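Local coordinates for protein adenylyl-sulfate kinase 1, chloroplastic (Arabidopsis thaliana, PDB 3UIE) that catalyses the ATP-dependent phosphorylation of adenosine 5'-phosphosulfate at its 3'-hydroxyl, making the activated sulfate 3'-phosphoadenylyl sulfate in the chloroplast, at residues 31-36 with 143-148; 77-82 with 155-160; 104-107 with 111-114. All blocks are in the same frame, centred on the assembly; numbering follows the deposited sequence.

Interaction 1: residues 31-36 with 143-148; sequences TGLSGS and GLYKLA. With ANP (phosphoaminophosphonic acid-adenylate ester), chain E.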
loop_
_atom_site.group_PDB
_atom_site.type_symbol
_atom_site.label_atom_id
_atom_site.label_comp_id
_atom_site.label_asym_id
_atom_site.label_seq_id
_atom_site.Cartn_x
_atom_site.Cartn_y
_atom_site.Cartn_z
ATOM N N THR A 31 -14.949 3.540 -10.066
ATOM C CA THR A 31 -14.754 3.030 -11.419
ATOM C C THR A 31 -15.575 3.819 -12.457
ATOM O O THR A 31 -16.607 4.403 -12.145
ATOM C CB THR A 31 -15.106 1.521 -11.480
ATOM O OG1 THR A 31 -14.939 1.031 -12.813
ATOM C CG2 THR A 31 -16.559 1.287 -11.039
ATOM N N GLY A 32 -15.094 3.867 -13.693
ATOM C CA GLY A 32 -15.833 4.553 -14.737
ATOM C C GLY A 32 -14.927 4.834 -15.911
ATOM O O GLY A 32 -13.704 4.715 -15.799
ATOM N N LEU A 33 -15.529 5.185 -17.041
ATOM C CA LEU A 33 -14.778 5.547 -18.250
ATOM C C LEU A 33 -13.754 6.631 -17.979
ATOM O O LEU A 33 -13.886 7.389 -17.019
ATOM C CB LEU A 33 -15.765 6.060 -19.313
ATOM C CG LEU A 33 -16.738 5.052 -19.923
ATOM C CD1 LEU A 33 -17.736 5.782 -20.826
ATOM C CD2 LEU A 33 -15.951 4.004 -20.705
ATOM N N SER A 34 -12.723 6.704 -18.825
ATOM C CA SER A 34 -11.857 7.867 -18.853
ATOM C C SER A 34 -12.717 9.120 -19.020
ATOM O O SER A 34 -13.610 9.165 -19.875
ATOM C CB SER A 34 -10.868 7.763 -20.020
ATOM O OG SER A 34 -9.891 8.781 -19.943
ATOM N N GLY A 35 -12.458 10.134 -18.203
ATOM C CA GLY A 35 -13.168 11.399 -18.301
ATOM C C GLY A 35 -14.482 11.443 -17.539
ATOM O O GLY A 35 -15.175 12.455 -17.567
ATOM N N SER A 36 -14.822 10.355 -16.848
ATOM C CA SER A 36 -16.107 10.270 -16.142
ATOM C C SER A 36 -16.100 11.060 -14.838
ATOM O O SER A 36 -17.146 11.284 -14.233
ATOM C CB SER A 36 -16.501 8.811 -15.877
ATOM O OG SER A 36 -15.519 8.127 -15.125
ATOM N N GLY A 143 -7.385 14.737 -24.295
ATOM C CA GLY A 143 -7.364 14.493 -25.727
ATOM C C GLY A 143 -7.210 13.030 -26.102
ATOM O O GLY A 143 -6.871 12.704 -27.238
ATOM N N LEU A 144 -7.477 12.140 -25.152
ATOM C CA LEU A 144 -7.265 10.714 -25.368
ATOM C C LEU A 144 -8.280 10.087 -26.310
ATOM O O LEU A 144 -7.929 9.223 -27.114
ATOM C CB LEU A 144 -7.281 9.960 -24.037
ATOM C CG LEU A 144 -6.109 10.273 -23.110
ATOM C CD1 LEU A 144 -6.334 9.601 -21.775
ATOM C CD2 LEU A 144 -4.809 9.821 -23.741
ATOM N N TYR A 145 -9.544 10.478 -26.184
ATOM C CA TYR A 145 -10.567 9.929 -27.054
ATOM C C TYR A 145 -10.275 10.261 -28.516
ATOM O O TYR A 145 -10.427 9.415 -29.395
ATOM C CB TYR A 145 -11.963 10.416 -26.649
ATOM C CG TYR A 145 -12.503 9.726 -25.419
ATOM C CD1 TYR A 145 -13.049 8.450 -25.498
ATOM C CD2 TYR A 145 -12.456 10.342 -24.174
ATOM C CE1 TYR A 145 -13.539 7.807 -24.363
ATOM C CE2 TYR A 145 -12.943 9.706 -23.039
ATOM C CZ TYR A 145 -13.481 8.444 -23.141
ATOM O OH TYR A 145 -13.969 7.811 -22.016
ATOM N N LYS A 146 -9.857 11.489 -28.780
ATOM C CA LYS A 146 -9.579 11.865 -30.169
ATOM C C LYS A 146 -8.395 11.076 -30.733
ATOM O O LYS A 146 -8.409 10.663 -31.893
ATOM C CB LYS A 146 -9.361 13.373 -30.306
ATOM C CG LYS A 146 -8.263 13.918 -29.424
ATOM C CD LYS A 146 -8.263 15.441 -29.412
ATOM C CE LYS A 146 -9.528 15.994 -28.771
ATOM N NZ LYS A 146 -9.444 17.466 -28.562
ATOM N N LEU A 147 -7.381 10.855 -29.904
ATOM C CA LEU A 147 -6.230 10.050 -30.309
ATOM C C LEU A 147 -6.672 8.603 -30.548
ATOM O O LEU A 147 -6.232 7.956 -31.499
ATOM C CB LEU A 147 -5.131 10.117 -29.246
ATOM C CG LEU A 147 -4.386 11.448 -29.138
ATOM C CD1 LEU A 147 -3.639 11.566 -27.826
ATOM C CD2 LEU A 147 -3.429 11.613 -30.307
ATOM N N ALA A 148 -7.562 8.106 -29.690
ATOM C CA ALA A 148 -8.111 6.761 -29.850
ATOM C C ALA A 148 -8.941 6.630 -31.130
ATOM O O ALA A 148 -8.790 5.659 -31.877
ATOM C CB ALA A 148 -8.952 6.381 -28.632
HETATM P PG ANP E . -9.201 9.217 -16.207
HETATM O O1G ANP E . -8.581 9.287 -17.693
HETATM O O2G ANP E . -8.047 9.584 -15.269
HETATM O O3G ANP E . -9.720 7.824 -15.939
HETATM P PB ANP E . -11.308 10.570 -14.672
HETATM O O1B ANP E . -10.367 10.800 -13.437
HETATM O O2B ANP E . -12.501 9.596 -14.519
HETATM N N3B ANP E . -10.337 10.458 -16.072
HETATM P PA ANP E . -11.359 13.447 -14.218
HETATM O O1A ANP E . -9.945 13.751 -14.567
HETATM O O2A ANP E . -11.632 13.469 -12.750
HETATM O O3A ANP E . -11.751 12.103 -14.929
HETATM O "O5'" ANP E . -12.342 14.469 -14.913
HETATM C "C5'" ANP E . -12.331 14.707 -16.279
HETATM C "C4'" ANP E . -12.794 16.000 -16.655
HETATM O "O4'" ANP E . -14.219 16.131 -16.359
HETATM C "C3'" ANP E . -12.080 16.980 -15.829
HETATM O "O3'" ANP E . -11.528 17.984 -16.653
HETATM C "C2'" ANP E . -13.066 17.541 -14.916
HETATM O "O2'" ANP E . -12.970 18.937 -14.847
HETATM C "C1'" ANP E . -14.390 17.175 -15.471
HETATM N N9 ANP E . -15.304 16.823 -14.376
HETATM C C8 ANP E . -14.977 16.031 -13.346
HETATM N N7 ANP E . -16.039 15.934 -12.558
HETATM C C5 ANP E . -17.038 16.671 -13.082
HETATM C C6 ANP E . -18.338 16.922 -12.668
HETATM N N6 ANP E . -18.832 16.333 -11.432
HETATM N N1 ANP E . -19.108 17.715 -13.428
HETATM C C2 ANP E . -18.630 18.255 -14.566
HETATM N N3 ANP E . -17.389 18.038 -14.986
HETATM C C4 ANP E . -16.570 17.247 -14.257
HETATM O O HOH W 1 -12.649 5.418 -21.381
#

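Interaction 2: residues 77-82 with 155-160; sequences EDRAEN and GFTGID. With ADX (adenosine-5'-phosphosulfate), chain D.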
loop_
_atom_site.group_PDB
_atom_site.type_symbol
_atom_site.label_atom_id
_atom_site.label_comp_id
_atom_site.label_asym_id
_atom_site.label_seq_id
_atom_site.Cartn_x
_atom_site.Cartn_y
_atom_site.Cartn_z
ATOM N N GLU A 77 -4.548 -8.207 -20.160
ATOM C CA GLU A 77 -3.965 -8.949 -19.043
ATOM C C GLU A 77 -3.288 -8.003 -18.053
ATOM O O GLU A 77 -3.228 -8.280 -16.853
ATOM C CB GLU A 77 -2.969 -10.001 -19.537
ATOM C CG GLU A 77 -3.426 -10.762 -20.773
ATOM C CD GLU A 77 -3.310 -9.932 -22.041
ATOM O OE1 GLU A 77 -2.448 -9.029 -22.080
ATOM O OE2 GLU A 77 -4.076 -10.176 -22.995
ATOM N N ASP A 78 -2.768 -6.892 -18.565
ATOM C CA ASP A 78 -2.059 -5.937 -17.725
ATOM C C ASP A 78 -3.042 -5.043 -16.984
ATOM O O ASP A 78 -2.748 -4.585 -15.884
ATOM C CB ASP A 78 -1.061 -5.111 -18.544
ATOM C CG ASP A 78 0.270 -5.836 -18.759
ATOM O OD1 ASP A 78 0.343 -7.061 -18.515
ATOM O OD2 ASP A 78 1.247 -5.177 -19.175
ATOM N N ARG A 79 -4.207 -4.795 -17.582
ATOM C CA ARG A 79 -5.282 -4.105 -16.868
ATOM C C ARG A 79 -5.751 -4.951 -15.680
ATOM O O ARG A 79 -5.972 -4.435 -14.586
ATOM C CB ARG A 79 -6.471 -3.799 -17.786
ATOM C CG ARG A 79 -6.231 -2.686 -18.802
ATOM C CD ARG A 79 -7.542 -2.303 -19.476
ATOM N NE ARG A 79 -7.366 -1.587 -20.735
ATOM C CZ ARG A 79 -7.644 -0.298 -20.916
ATOM N NH1 ARG A 79 -8.102 0.438 -19.907
ATOM N NH2 ARG A 79 -7.462 0.256 -22.113
ATOM N N ALA A 80 -5.903 -6.254 -15.897
ATOM C CA ALA A 80 -6.299 -7.159 -14.822
ATOM C C ALA A 80 -5.267 -7.164 -13.679
ATOM O O ALA A 80 -5.626 -7.120 -12.496
ATOM C CB ALA A 80 -6.517 -8.571 -15.362
ATOM N N GLU A 81 -3.983 -7.218 -14.029
ATOM C CA GLU A 81 -2.920 -7.190 -13.026
ATOM C C GLU A 81 -2.876 -5.839 -12.308
ATOM O O GLU A 81 -2.678 -5.776 -11.097
ATOM C CB GLU A 81 -1.560 -7.500 -13.667
ATOM C CG GLU A 81 -0.392 -7.485 -12.693
ATOM C CD GLU A 81 -0.469 -8.578 -11.640
ATOM O OE1 GLU A 81 -1.415 -9.403 -11.656
ATOM O OE2 GLU A 81 0.439 -8.604 -10.789
ATOM N N ASN A 82 -3.072 -4.764 -13.064
ATOM C CA ASN A 82 -3.142 -3.425 -12.494
ATOM C C ASN A 82 -4.224 -3.368 -11.411
ATOM O O ASN A 82 -3.985 -2.915 -10.299
ATOM C CB ASN A 82 -3.460 -2.415 -13.604
ATOM C CG ASN A 82 -3.499 -0.984 -13.108
ATOM O OD1 ASN A 82 -2.590 -0.526 -12.413
ATOM N ND2 ASN A 82 -4.552 -0.268 -13.468
ATOM N N GLY A 155 -6.946 -0.000 -28.606
ATOM C CA GLY A 155 -7.569 -0.665 -27.473
ATOM C C GLY A 155 -8.003 0.238 -26.330
ATOM O O GLY A 155 -7.998 -0.178 -25.169
ATOM N N PHE A 156 -8.403 1.464 -26.648
ATOM C CA PHE A 156 -8.818 2.413 -25.618
ATOM C C PHE A 156 -10.212 2.083 -25.069
ATOM O O PHE A 156 -11.147 1.848 -25.827
ATOM C CB PHE A 156 -8.798 3.843 -26.162
ATOM C CG PHE A 156 -8.879 4.896 -25.092
ATOM C CD1 PHE A 156 -7.789 5.145 -24.270
ATOM C CD2 PHE A 156 -10.038 5.628 -24.902
ATOM C CE1 PHE A 156 -7.848 6.111 -23.282
ATOM C CE2 PHE A 156 -10.104 6.597 -23.916
ATOM C CZ PHE A 156 -9.008 6.837 -23.103
ATOM N N THR A 157 -10.335 2.081 -23.747
ATOM C CA THR A 157 -11.595 1.766 -23.080
ATOM C C THR A 157 -12.770 2.606 -23.581
ATOM O O THR A 157 -12.707 3.831 -23.588
ATOM C CB THR A 157 -11.450 1.939 -21.552
ATOM O OG1 THR A 157 -10.465 1.024 -21.070
ATOM C CG2 THR A 157 -12.769 1.652 -20.842
ATOM N N GLY A 158 -13.844 1.937 -23.995
ATOM C CA GLY A 158 -15.055 2.618 -24.421
ATOM C C GLY A 158 -15.086 2.814 -25.929
ATOM O O GLY A 158 -16.127 3.135 -26.501
ATOM N N ILE A 159 -13.938 2.597 -26.566
ATOM C CA ILE A 159 -13.797 2.764 -28.008
ATOM C C ILE A 159 -13.471 1.424 -28.658
ATOM O O ILE A 159 -14.244 0.914 -29.465
ATOM C CB ILE A 159 -12.675 3.767 -28.350
ATOM C CG1 ILE A 159 -13.002 5.149 -27.782
ATOM C CG2 ILE A 159 -12.427 3.824 -29.867
ATOM C CD1 ILE A 159 -14.320 5.700 -28.233
ATOM N N ASP A 160 -12.328 0.853 -28.281
ATOM C CA ASP A 160 -11.839 -0.402 -28.855
ATOM C C ASP A 160 -11.579 -1.464 -27.786
ATOM O O ASP A 160 -10.940 -2.484 -28.050
ATOM C CB ASP A 160 -10.569 -0.152 -29.670
ATOM C CG ASP A 160 -10.840 0.639 -30.936
ATOM O OD1 ASP A 160 -10.060 1.564 -31.257
ATOM O OD2 ASP A 160 -11.846 0.336 -31.608
HETATM S SB ADX D . -7.111 0.570 -15.973
HETATM O O1B ADX D . -5.937 -0.256 -15.955
HETATM O O2B ADX D . -8.010 0.092 -17.048
HETATM O O3B ADX D . -7.846 0.498 -14.694
HETATM P PA ADX D . -6.089 3.068 -15.308
HETATM O O1A ADX D . -5.044 2.415 -14.443
HETATM O O2A ADX D . -7.107 3.844 -14.488
HETATM O O3A ADX D . -6.760 2.003 -16.289
HETATM O "O5'" ADX D . -5.329 4.057 -16.273
HETATM C "C5'" ADX D . -6.055 4.994 -17.009
HETATM C "C4'" ADX D . -5.326 6.163 -17.426
HETATM O "O4'" ADX D . -4.308 5.778 -18.344
HETATM C "C3'" ADX D . -6.252 7.078 -18.142
HETATM O "O3'" ADX D . -6.230 8.318 -17.507
HETATM C "C2'" ADX D . -5.707 7.277 -19.422
HETATM O "O2'" ADX D . -5.279 8.597 -19.441
HETATM C "C1'" ADX D . -4.499 6.436 -19.559
HETATM N N9 ADX D . -4.572 5.558 -20.696
HETATM C C8 ADX D . -3.582 5.340 -21.594
HETATM N N7 ADX D . -3.986 4.399 -22.465
HETATM C C5 ADX D . -5.234 4.018 -22.120
HETATM C C6 ADX D . -6.159 3.095 -22.647
HETATM N N6 ADX D . -5.812 2.313 -23.790
HETATM N N1 ADX D . -7.374 2.948 -22.062
HETATM C C2 ADX D . -7.698 3.674 -20.979
HETATM N N3 ADX D . -6.833 4.568 -20.449
HETATM C C4 ADX D . -5.608 4.756 -20.989
#

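Interaction 3: residues 104-107 with 111-114; sequences LISP and DRDA. With ADX (adenosine-5'-phosphosulfate), chain D.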
loop_
_atom_site.group_PDB
_atom_site.type_symbol
_atom_site.label_atom_id
_atom_site.label_comp_id
_atom_site.label_asym_id
_atom_site.label_seq_id
_atom_site.Cartn_x
_atom_site.Cartn_y
_atom_site.Cartn_z
ATOM N N LEU A 104 -9.616 4.185 -10.539
ATOM C CA LEU A 104 -9.030 3.528 -11.700
ATOM C C LEU A 104 -10.175 3.247 -12.648
ATOM O O LEU A 104 -11.286 2.969 -12.195
ATOM C CB LEU A 104 -8.466 2.170 -11.289
ATOM C CG LEU A 104 -7.041 1.828 -10.892
ATOM C CD1 LEU A 104 -6.667 2.446 -9.556
ATOM C CD2 LEU A 104 -6.938 0.312 -10.823
ATOM N N ILE A 105 -9.921 3.295 -13.956
ATOM C CA ILE A 105 -10.963 2.921 -14.918
ATOM C C ILE A 105 -11.527 1.549 -14.568
ATOM O O ILE A 105 -12.741 1.353 -14.549
ATOM C CB ILE A 105 -10.446 2.937 -16.378
ATOM C CG1 ILE A 105 -10.039 4.356 -16.775
ATOM C CG2 ILE A 105 -11.524 2.403 -17.338
ATOM C CD1 ILE A 105 -9.433 4.461 -18.175
ATOM N N SER A 106 -10.627 0.613 -14.270
ATOM C CA SER A 106 -10.981 -0.759 -13.865
ATOM C C SER A 106 -12.182 -1.314 -14.626
ATOM O O SER A 106 -13.233 -1.562 -14.045
ATOM C CB SER A 106 -11.190 -0.856 -12.345
ATOM O OG SER A 106 -12.006 0.194 -11.851
ATOM N N PRO A 107 -12.022 -1.506 -15.945
ATOM C CA PRO A 107 -13.162 -1.754 -16.839
ATOM C C PRO A 107 -13.812 -3.129 -16.693
ATOM O O PRO A 107 -14.962 -3.272 -17.060
ATOM C CB PRO A 107 -12.539 -1.602 -18.236
ATOM C CG PRO A 107 -11.104 -1.981 -18.035
ATOM C CD PRO A 107 -10.742 -1.457 -16.670
ATOM N N ASP A 111 -12.653 -8.489 -12.578
ATOM C CA ASP A 111 -11.493 -8.018 -11.820
ATOM C C ASP A 111 -11.889 -7.120 -10.653
ATOM O O ASP A 111 -11.314 -7.230 -9.577
ATOM C CB ASP A 111 -10.481 -7.330 -12.730
ATOM C CG ASP A 111 -9.924 -8.265 -13.768
ATOM O OD1 ASP A 111 -9.533 -9.392 -13.395
ATOM O OD2 ASP A 111 -9.892 -7.887 -14.954
ATOM N N ARG A 112 -12.872 -6.238 -10.851
ATOM C CA ARG A 112 -13.384 -5.472 -9.711
ATOM C C ARG A 112 -14.023 -6.392 -8.672
ATOM O O ARG A 112 -13.873 -6.165 -7.475
ATOM C CB ARG A 112 -14.378 -4.386 -10.125
ATOM C CG ARG A 112 -13.838 -3.349 -11.088
ATOM C CD ARG A 112 -14.826 -2.167 -11.192
ATOM N NE ARG A 112 -16.184 -2.628 -11.520
ATOM C CZ ARG A 112 -16.656 -2.748 -12.757
ATOM N NH1 ARG A 112 -15.893 -2.429 -13.804
ATOM N NH2 ARG A 112 -17.894 -3.191 -12.951
ATOM N N ASP A 113 -14.755 -7.414 -9.117
ATOM C CA ASP A 113 -15.385 -8.337 -8.170
ATOM C C ASP A 113 -14.355 -9.089 -7.336
ATOM O O ASP A 113 -14.589 -9.387 -6.158
ATOM C CB ASP A 113 -16.320 -9.330 -8.879
ATOM C CG ASP A 113 -17.517 -8.642 -9.531
ATOM O OD1 ASP A 113 -17.803 -7.456 -9.223
ATOM O OD2 ASP A 113 -18.179 -9.300 -10.355
ATOM N N ALA A 114 -13.213 -9.396 -7.937
ATOM C CA ALA A 114 -12.158 -10.083 -7.199
ATOM C C ALA A 114 -11.563 -9.175 -6.118
ATOM O O ALA A 114 -11.219 -9.640 -5.038
ATOM C CB ALA A 114 -11.077 -10.592 -8.143
HETATM S SB ADX D . -7.111 0.570 -15.973
HETATM O O1B ADX D . -5.937 -0.256 -15.955
HETATM O O2B ADX D . -8.010 0.092 -17.048
HETATM O O3B ADX D . -7.846 0.498 -14.694
HETATM P PA ADX D . -6.089 3.068 -15.308
HETATM O O1A ADX D . -5.044 2.415 -14.443
HETATM O O2A ADX D . -7.107 3.844 -14.488
HETATM O O3A ADX D . -6.760 2.003 -16.289
HETATM O "O5'" ADX D . -5.329 4.057 -16.273
HETATM C "C5'" ADX D . -6.055 4.994 -17.009
HETATM C "C4'" ADX D . -5.326 6.163 -17.426
HETATM O "O4'" ADX D . -4.308 5.778 -18.344
HETATM C "C3'" ADX D . -6.252 7.078 -18.142
HETATM O "O3'" ADX D . -6.230 8.318 -17.507
HETATM C "C2'" ADX D . -5.707 7.277 -19.422
HETATM O "O2'" ADX D . -5.279 8.597 -19.441
HETATM C "C1'" ADX D . -4.499 6.436 -19.559
HETATM N N9 ADX D . -4.572 5.558 -20.696
HETATM C C8 ADX D . -3.582 5.340 -21.594
HETATM N N7 ADX D . -3.986 4.399 -22.465
HETATM C C5 ADX D . -5.234 4.018 -22.120
HETATM C C6 ADX D . -6.159 3.095 -22.647
HETATM N N6 ADX D . -5.812 2.313 -23.790
HETATM N N1 ADX D . -7.374 2.948 -22.062
HETATM C C2 ADX D . -7.698 3.674 -20.979
HETATM N N3 ADX D . -6.833 4.568 -20.449
HETATM C C4 ADX D . -5.608 4.756 -20.989
#

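Interaction 1: residues 31-36 with 143-148
With CG held beside its backbone N and anti to the carbonyl carbon (chi1 -76°), Tyr145 sends its ring from helix 144-149 to the nucleotide loop, where Ser34 sets its own hydroxyl anti to the backbone N (chi1 -171°), on the nucleotide. One residue thereby serves two partners: its main chain meets the tyrosine, its side chain the nucleotide. Tyr145 OH donates a short bond of 2.6 Å to Ser34 O, which sits at the ring edge near the plane; the donor is tilted 16° from the carbonyl plane. A water accepts from Ser34 N at 2.9 Å and donates to Tyr145 OH at 2.8 Å, so the phenol both gives and receives.

Gly32 to Ser36 form the first part of the P-loop (Walker A motif), just after strand 26-31. A type II turn runs from Leu33 to Ser36, and Leu33 O accepts from both Ser36 N and Ser36 OG, the latter at 2.6 Å. Gly35 N approaches the bridging N3B of the ATP analogue at 3.0 Å, while Ser34 OG donates to its O1G over 2.7 Å. Leu133 and Cys136 of helix 133-139 also touch the tyrosine, and Leu33 CB packs against Tyr145 OH at 3.7 Å.

Interaction 2: residues 77-82 with 155-160
Arg79 reaches from helix 76-95 to Thr157 and Gly155, its chain extended from CG to NE, and the two ends of its guanidinium do different work. Arg79 NH1 donates to the sulfate oxygen O2B of adenosine-5'-phosphosulfate at 2.9 Å, with an N-H...O angle of 149°. Arg79 NH2 gives a weak, strongly bent bond to Gly155 O at 3.1 Å. Arg79 NH2 also comes within 2.7 Å of N1 of the ligand's adenine, and both N1 and Gly155 O lie at the guanidinium edge, near its plane.

Thr157 OG1 lies over one face of the guanidinium, 2.7 Å from Arg79 NH1 but at an angle too poor for a hydrogen bond. This is the substrate pocket of a P-loop kinase of the APS kinase family: a helix supplies groups for the anion, and the loop after helix 144-149 lines the adenine. Gly155 sits at positive phi, presenting its carbonyl to the arginine. Next to it Phe156 lies against the base, with CD1 3.1 Å from the ligand C6, and Phe74 takes part in stacking on the adenine. About one turn along the helix, Asn82 ND2 donates to the sulfate oxygen O1B at 2.8 Å and, weakly, to the phosphate oxygen O1A.

Interaction 3: residues 104-107 with 111-114
Ser106 has a left-handed backbone, with phi at +38° although it is not glycine, and Arg112 grips the carbonyl that this twist presents. The two residues belong to the P-loop kinase fold of APS kinase: segment 104-107 is the loop that leaves strand 99-103 of the parallel sheet, and Arg112 stands on the helix 109-117 that follows, so the contact ties a substrate loop to its own next helix.

Only a few residues separate the partners in sequence, and the arginine folds back to meet the loop. A bend at chi3 (-53°) swings the guanidinium round, and Arg112 NH1 donates to Ser106 O at 2.8 Å in a nearly straight bond of 160°; the oxygen lies in the guanidinium plane and the nitrogen in the carbonyl plane. The aliphatic stem packs alongside the serine, Arg112 CD lying 3.7 Å from Ser106 OG. The other nitrogens are also held, NE in a salt bridge to Glu126 and NH2 on Glu164 O. A methionine in its place would probably leave Ser106 O without its donor and Glu126 without its countercharge, and the loop freer to shift.

Toward the ligand, two backbone amides bind its anionic groups. Ile105 N donates to the phosphate oxygen O2A of adenosine-5'-phosphosulfate at 2.9 Å, and Ser106 N to the sulfate oxygen O3B at 2.8 Å. Ser106 is assigned, by similarity, as a phosphoserine intermediate; here its hydroxyl points from the ligand into the protein, where Trp29 NE1 also bonds to it. With OG placed between the backbone N and the carbonyl carbon, Ser106 OG donates to Leu104 O at 2.9 Å, well above that carbonyl's plane.

The three contacts surround one phosphotransfer site. Interaction 1 bonds the ATP analogue, with Leu144 also touching adenosine-5'-phosphosulfate; interactions 2 and 3 bond that substrate, and Ile105 reaches the analogue too. ADX O3' lies 3.4 Å from ANP PG, which stands for the phosphate that ATP would transfer. Phe156 joins interactions 1 and 2, whose centres lie 12 Å apart: Phe156 CZ packs 3.7 Å from Ser34 CB. Interactions 2 and 3, centres 10 Å apart, share the sulfate, and Arg79 CD rests 3.9 Å from Pro107 CG. Between interactions 1 and 3, centres 16 Å apart, Thr31 OG1 bonds to Ile105 O at 2.8 Å, linking the strand end before the P-loop to the substrate loop.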